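Local coordinates for protein endonuclease MutS2 (PDB 4OD6) that probably senses collided ribosomes and splits them into subunits, acting also as an endonuclease, and is represented here by its Smr domain, at residues F10-L16 and E40-V46; L28-A33 and Y61-N67. All blocks are in the same frame, centred on the assembly; numbering follows the deposited sequence.

Overall arrangement
Both contacts belong to one compact Smr domain, in which two helices pack on a mixed four-stranded sheet ordered 13-15, 43-46, 83-88, 68-73. Interaction 1 pairs the edge strand 13-15 with strand 43-46. Interaction 2, its centre about 13 Å away, brings helix 21-38 against helix 53-62 and the loop after it. Along the chain the segments alternate: 10-16, 28-33, 40-46, 61-67. Helix 21-38, which supplies 28-33, is thus the crossover between the two strands of interaction 1. The contacts touch through V45 CG2 on L28 CD1 (3.6 Å) and L14 CD2 on A31 CB (3.7 Å), so sheet and helix layers share one hydrophobic core.

Interaction 1: residues F10-L16 and E40-V46; sequences FDNELQL and ETPLRVV
F10, E13 and R44 form a cluster on one face of two adjacent parallel strands, 13-15 and 43-46, the strands of a beta-alpha-beta unit whose helix is 21-38. The guanidinium of R44 lies flat against the F10 ring, their planes 10° apart, with CZ 3.7 Å from the ring centroid in a cation-pi stack. A bend in the R44 chain at chi3 (53°) turns NE and NH2 toward E13. Both grip a single carboxylate oxygen side-on: E13 OE2 receives R44 NE at 3.0 Å on its anti lone pair and R44 NH2 at 3.1 Å, with OE2 close to the guanidinium plane. This salt bridge and the ring together fix the rotation of the guanidinium, while NH1 bonds to the carbonyl oxygen of Q78. Beneath the cluster runs the parallel ladder, in which R44 N donates to N12 O (2.9 Å) and L14 N to R44 O (2.8 Å), followed by V46 N to L14 O and L16 N to V46 O. Farther along that face, V46 lies beside the Q15 side chain, whose OE1 is bonded to R17. Ahead of the paired strands, a water donates to P42 O and, weakly, to D11 O. L14 and V45 point from the other face toward helix 21-38, and there L16 CD1 presses unusually tightly on V45 CG1, at 3.5 Å.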
loop_
_atom_site.group_PDB
_atom_site.type_symbol
_atom_site.label_atom_id
_atom_site.label_comp_id
_atom_site.label_asym_id
_atom_site.label_seq_id
_atom_site.Cartn_x
_atom_site.Cartn_y
_atom_site.Cartn_z
ATOM N N PHE A 10 6.428 -10.568 7.647
ATOM C CA PHE A 10 5.613 -9.503 8.228
ATOM C C PHE A 10 4.061 -9.784 8.388
ATOM O O PHE A 10 3.522 -10.615 7.675
ATOM C CB PHE A 10 5.744 -8.281 7.313
ATOM C CG PHE A 10 7.121 -7.681 7.210
ATOM C CD1 PHE A 10 8.004 -8.096 6.249
ATOM C CD2 PHE A 10 7.495 -6.647 8.022
ATOM C CE1 PHE A 10 9.241 -7.529 6.143
ATOM C CE2 PHE A 10 8.739 -6.079 7.931
ATOM C CZ PHE A 10 9.606 -6.509 6.985
ATOM N N ASP A 11 3.365 -9.098 9.291
ATOM C CA ASP A 11 1.887 -8.988 9.364
ATOM C C ASP A 11 1.377 -7.865 8.383
ATOM O O ASP A 11 2.093 -6.944 8.043
ATOM C CB ASP A 11 1.395 -8.680 10.810
ATOM C CG ASP A 11 0.862 -9.945 11.574
ATOM O OD1 ASP A 11 0.206 -10.820 10.987
ATOM O OD2 ASP A 11 1.033 -9.987 12.800
ATOM N N ASN A 12 0.100 -7.881 8.025
ATOM C CA ASN A 12 -0.511 -6.814 7.229
ATOM C C ASN A 12 0.232 -6.549 5.903
ATOM O O ASN A 12 0.386 -5.398 5.506
ATOM C CB ASN A 12 -0.675 -5.525 8.070
ATOM C CG ASN A 12 -1.778 -5.626 9.106
ATOM O OD1 ASN A 12 -2.937 -5.805 8.796
ATOM N ND2 ASN A 12 -1.389 -5.573 10.334
ATOM N N GLU A 13 0.655 -7.600 5.213
ATOM C CA GLU A 13 1.246 -7.477 3.874
ATOM C C GLU A 13 0.132 -7.741 2.896
ATOM O O GLU A 13 -0.549 -8.750 2.936
ATOM C CB GLU A 13 2.375 -8.468 3.567
ATOM C CG GLU A 13 3.708 -8.088 4.136
ATOM C CD GLU A 13 4.857 -8.877 3.543
ATOM O OE1 GLU A 13 4.646 -10.045 3.250
ATOM O OE2 GLU A 13 5.905 -8.294 3.392
ATOM N N LEU A 14 0.003 -6.809 1.986
ATOM C CA LEU A 14 -0.962 -6.880 0.915
ATOM C C LEU A 14 -0.250 -7.156 -0.394
ATOM O O LEU A 14 0.542 -6.396 -0.795
ATOM C CB LEU A 14 -1.724 -5.551 0.825
ATOM C CG LEU A 14 -2.836 -5.470 -0.202
ATOM C CD1 LEU A 14 -3.959 -6.461 0.078
ATOM C CD2 LEU A 14 -3.351 -4.035 -0.277
ATOM N N GLN A 15 -0.563 -8.265 -1.046
ATOM C CA GLN A 15 0.129 -8.721 -2.255
ATOM C C GLN A 15 -0.614 -8.265 -3.491
ATOM O O GLN A 15 -1.659 -8.755 -3.832
ATOM C CB GLN A 15 0.269 -10.261 -2.226
ATOM C CG GLN A 15 1.004 -10.810 -1.021
ATOM C CD GLN A 15 2.470 -10.534 -1.053
ATOM O OE1 GLN A 15 3.049 -10.182 -2.073
ATOM N NE2 GLN A 15 3.087 -10.704 0.079
ATOM N N LEU A 16 -0.061 -7.289 -4.165
ATOM C CA LEU A 16 -0.753 -6.691 -5.309
ATOM C C LEU A 16 0.092 -6.980 -6.642
ATOM O O LEU A 16 -0.385 -6.592 -7.701
ATOM C CB LEU A 16 -0.859 -5.194 -5.157
ATOM C CG LEU A 16 -1.689 -4.750 -3.957
ATOM C CD1 LEU A 16 -1.847 -3.239 -3.876
ATOM C CD2 LEU A 16 -3.046 -5.409 -3.939
ATOM N N GLU A 40 -5.713 -1.187 12.743
ATOM C CA GLU A 40 -4.459 -1.843 12.415
ATOM C C GLU A 40 -3.623 -0.945 11.527
ATOM O O GLU A 40 -4.158 -0.199 10.706
ATOM C CB GLU A 40 -4.717 -3.176 11.718
ATOM C CG GLU A 40 -5.156 -4.277 12.666
ATOM C CD GLU A 40 -5.467 -5.576 11.954
ATOM O OE1 GLU A 40 -5.294 -5.640 10.719
ATOM O OE2 GLU A 40 -5.885 -6.533 12.636
ATOM N N THR A 41 -2.380 -0.732 11.943
ATOM C CA THR A 41 -1.389 -0.002 11.145
ATOM C C THR A 41 0.015 -0.396 11.595
ATOM O O THR A 41 0.181 -0.798 12.745
ATOM C CB THR A 41 -1.578 1.519 11.320
ATOM O OG1 THR A 41 -0.783 2.228 10.363
ATOM C CG2 THR A 41 -1.192 1.955 12.732
ATOM N N PRO A 42 1.047 -0.251 10.761
ATOM C CA PRO A 42 1.000 0.079 9.329
ATOM C C PRO A 42 0.700 -1.096 8.443
ATOM O O PRO A 42 0.808 -2.241 8.875
ATOM C CB PRO A 42 2.417 0.547 9.048
ATOM C CG PRO A 42 3.242 -0.306 9.943
ATOM C CD PRO A 42 2.444 -0.526 11.177
ATOM N N LEU A 43 0.345 -0.783 7.205
ATOM C CA LEU A 43 0.221 -1.774 6.132
ATOM C C LEU A 43 1.410 -1.771 5.216
ATOM O O LEU A 43 1.902 -0.734 4.872
ATOM C CB LEU A 43 -0.992 -1.505 5.275
ATOM C CG LEU A 43 -2.288 -1.372 5.993
ATOM C CD1 LEU A 43 -3.384 -1.302 4.957
ATOM C CD2 LEU A 43 -2.541 -2.479 6.992
ATOM N N ARG A 44 1.837 -2.955 4.793
ATOM C CA ARG A 44 2.889 -3.118 3.802
ATOM C C ARG A 44 2.242 -3.534 2.477
ATOM O O ARG A 44 1.670 -4.611 2.356
ATOM C CB ARG A 44 3.928 -4.183 4.187
ATOM C CG ARG A 44 4.967 -3.715 5.146
ATOM C CD ARG A 44 5.896 -4.847 5.557
ATOM N NE ARG A 44 6.523 -5.592 4.474
ATOM C CZ ARG A 44 7.675 -5.296 3.895
ATOM N NH1 ARG A 44 8.351 -4.246 4.252
ATOM N NH2 ARG A 44 8.102 -6.083 2.945
ATOM N N VAL A 45 2.349 -2.657 1.499
ATOM C CA VAL A 45 1.761 -2.866 0.185
ATOM C C VAL A 45 2.864 -3.307 -0.755
ATOM O O VAL A 45 3.693 -2.540 -1.186
ATOM C CB VAL A 45 1.083 -1.582 -0.324
ATOM C CG1 VAL A 45 0.405 -1.813 -1.665
ATOM C CG2 VAL A 45 0.088 -1.073 0.696
ATOM N N VAL A 46 2.816 -4.594 -1.067
ATOM C CA VAL A 46 3.786 -5.261 -1.920
ATOM C C VAL A 46 3.327 -5.200 -3.366
ATOM O O VAL A 46 2.595 -6.060 -3.825
ATOM C CB VAL A 46 4.052 -6.721 -1.436
ATOM C CG1 VAL A 46 5.197 -7.332 -2.234
ATOM C CG2 VAL A 46 4.340 -6.704 0.063
HETATM O O HOH W 1 3.233 -3.787 8.359
#

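Interaction 2: residues L28-A33 and Y61-N67; sequences LRAAIA and YLKTDKN
L28, I32 and L62 form the apolar centre where helix 21-38 meets residues 61-62 of helix 53-62 and the loop that follows. L62 CD2 reaches both neighbours, lying 3.6 Å from I32 CD1 and 3.9 Å from L28 CD2; the L28 and L62 side chains cross at about a right angle. The same L28 methyl also packs on CD2 of Y61. On the other branch of I32, CG2 stands anti to the backbone N and is carried to N67, touching its CB at 3.5 Å. Both branches also border the carboxylate of D65, which comes from the opposite direction with OD1 nearest I32 CG2 and OD2 nearest I32 CD1, so a charged group rests directly against the apolar patch. The carboxylate is held by its own loop: D65 OD1 accepts the backbone N of N67 at 2.8 Å, an Asx turn that shapes the chain leading out of the helix. A bridging water donates to D65 OD2 (2.7 Å) and to the carbonyl oxygen of R29 and accepts from N67 ND2 (3.1 Å), tying the loop to the helix backbone. Farther out, R29 NH1 comes within 4.1 Å of D65 OD2, beyond salt-bridge range yet probably attracted to it. At the outer edge N67 OD1 receives K66 NZ and also R36 of helix 21-38. In the layered fold, I32 continues onto L43 and V68 of the sheet and L62 onto V68, F71, T84 and V86, while N67 joins K89 through the backbone as the loop leads into strand 68-73.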
loop_
_atom_site.group_PDB
_atom_site.type_symbol
_atom_site.label_atom_id
_atom_site.label_comp_id
_atom_site.label_asym_id
_atom_site.label_seq_id
_atom_site.Cartn_x
_atom_site.Cartn_y
_atom_site.Cartn_z
ATOM N N LEU A 28 -6.332 -2.171 -2.586
ATOM C CA LEU A 28 -5.687 -1.297 -1.624
ATOM C C LEU A 28 -6.726 -0.499 -0.829
ATOM O O LEU A 28 -6.641 -0.394 0.380
ATOM C CB LEU A 28 -4.697 -0.367 -2.333
ATOM C CG LEU A 28 -3.990 0.658 -1.446
ATOM C CD1 LEU A 28 -3.246 -0.022 -0.303
ATOM C CD2 LEU A 28 -3.032 1.506 -2.276
ATOM N N ARG A 29 -7.720 0.023 -1.522
ATOM C CA ARG A 29 -8.766 0.807 -0.877
ATOM C C ARG A 29 -9.519 -0.053 0.149
ATOM O O ARG A 29 -9.771 0.398 1.243
ATOM C CB ARG A 29 -9.707 1.359 -1.956
ATOM C CG ARG A 29 -10.884 2.129 -1.417
ATOM C CD ARG A 29 -11.634 2.742 -2.576
ATOM N NE ARG A 29 -12.739 3.548 -2.137
ATOM C CZ ARG A 29 -12.624 4.666 -1.470
ATOM N NH1 ARG A 29 -11.427 5.196 -1.227
ATOM N NH2 ARG A 29 -13.721 5.316 -1.136
ATOM N N ALA A 30 -9.863 -1.292 -0.209
ATOM C CA ALA A 30 -10.539 -2.226 0.713
ATOM C C ALA A 30 -9.664 -2.568 1.900
ATOM O O ALA A 30 -10.116 -2.639 3.000
ATOM C CB ALA A 30 -10.934 -3.498 -0.048
ATOM N N ALA A 31 -8.385 -2.798 1.649
ATOM C CA ALA A 31 -7.457 -3.155 2.718
ATOM C C ALA A 31 -7.303 -2.039 3.702
ATOM O O ALA A 31 -7.189 -2.276 4.884
ATOM C CB ALA A 31 -6.108 -3.580 2.159
ATOM N N ILE A 32 -7.210 -0.811 3.219
ATOM C CA ILE A 32 -7.063 0.343 4.084
ATOM C C ILE A 32 -8.317 0.549 4.909
ATOM O O ILE A 32 -8.229 0.816 6.073
ATOM C CB ILE A 32 -6.708 1.609 3.277
ATOM C CG1 ILE A 32 -5.315 1.452 2.692
ATOM C CG2 ILE A 32 -6.810 2.858 4.133
ATOM C CD1 ILE A 32 -4.929 2.539 1.706
ATOM N N ALA A 33 -9.479 0.394 4.307
ATOM C CA ALA A 33 -10.750 0.562 5.032
ATOM C C ALA A 33 -10.826 -0.484 6.143
ATOM O O ALA A 33 -11.238 -0.217 7.241
ATOM C CB ALA A 33 -11.939 0.441 4.070
ATOM N N TYR A 61 -3.087 7.364 -5.792
ATOM C CA TYR A 61 -4.346 7.104 -5.109
ATOM C C TYR A 61 -4.237 7.421 -3.613
ATOM O O TYR A 61 -5.153 7.985 -3.021
ATOM C CB TYR A 61 -4.786 5.640 -5.317
ATOM C CG TYR A 61 -5.844 5.185 -4.331
ATOM C CD1 TYR A 61 -7.187 5.438 -4.557
ATOM C CD2 TYR A 61 -5.483 4.573 -3.140
ATOM C CE1 TYR A 61 -8.148 5.055 -3.644
ATOM C CE2 TYR A 61 -6.434 4.185 -2.221
ATOM C CZ TYR A 61 -7.764 4.429 -2.476
ATOM O OH TYR A 61 -8.715 4.046 -1.563
ATOM N N LEU A 62 -3.123 7.025 -3.011
ATOM C CA LEU A 62 -2.973 7.084 -1.551
ATOM C C LEU A 62 -3.058 8.634 -1.135
ATOM O O LEU A 62 -3.402 8.892 0.041
ATOM C CB LEU A 62 -1.641 6.563 -1.118
ATOM C CG LEU A 62 -1.615 5.046 -1.041
ATOM C CD1 LEU A 62 -0.203 4.486 -0.951
ATOM C CD2 LEU A 62 -2.500 4.580 0.101
ATOM N N LYS A 63 -2.636 9.666 -1.951
ATOM C CA LYS A 63 -2.524 11.049 -1.567
ATOM C C LYS A 63 -3.874 11.529 -1.151
ATOM O O LYS A 63 -4.051 12.540 -0.525
ATOM C CB LYS A 63 -2.010 11.917 -2.744
ATOM C CG LYS A 63 -0.562 11.693 -3.220
ATOM C CD LYS A 63 -0.348 11.700 -4.741
ATOM C CE LYS A 63 1.107 11.415 -5.202
ATOM N NZ LYS A 63 1.360 11.164 -6.677
ATOM N N THR A 64 -4.927 10.871 -1.656
ATOM C CA THR A 64 -6.317 11.320 -1.293
ATOM C C THR A 64 -7.260 10.327 -0.561
ATOM O O THR A 64 -8.428 10.616 -0.323
ATOM C CB THR A 64 -7.111 11.879 -2.502
ATOM O OG1 THR A 64 -7.251 10.862 -3.503
ATOM C CG2 THR A 64 -6.428 13.111 -3.086
ATOM N N ASP A 65 -6.756 9.157 -0.213
ATOM C CA ASP A 65 -7.549 8.157 0.455
ATOM C C ASP A 65 -7.928 8.790 1.889
ATOM O O ASP A 65 -7.015 9.148 2.636
ATOM C CB ASP A 65 -6.824 6.821 0.590
ATOM C CG ASP A 65 -7.626 5.757 1.398
ATOM O OD1 ASP A 65 -7.956 5.986 2.542
ATOM O OD2 ASP A 65 -7.879 4.672 0.844
ATOM N N LYS A 66 -9.187 8.814 2.300
ATOM C CA LYS A 66 -9.602 9.507 3.542
ATOM C C LYS A 66 -9.020 8.924 4.835
ATOM O O LYS A 66 -9.090 9.507 5.898
ATOM C CB LYS A 66 -11.136 9.520 3.652
ATOM C CG LYS A 66 -11.756 8.157 3.884
ATOM C CD LYS A 66 -13.277 8.192 3.879
ATOM C CE LYS A 66 -13.869 6.987 4.582
ATOM N NZ LYS A 66 -13.415 6.890 5.997
ATOM N N ASN A 67 -8.551 7.699 4.725
ATOM C CA ASN A 67 -8.161 6.844 5.853
ATOM C C ASN A 67 -6.657 6.835 6.120
ATOM O O ASN A 67 -6.192 6.244 7.094
ATOM C CB ASN A 67 -8.620 5.402 5.614
ATOM C CG ASN A 67 -10.120 5.236 5.737
ATOM O OD1 ASN A 67 -10.756 5.841 6.598
ATOM N ND2 ASN A 67 -10.693 4.411 4.871
HETATM O O HOH W 2 -9.773 3.233 2.201
#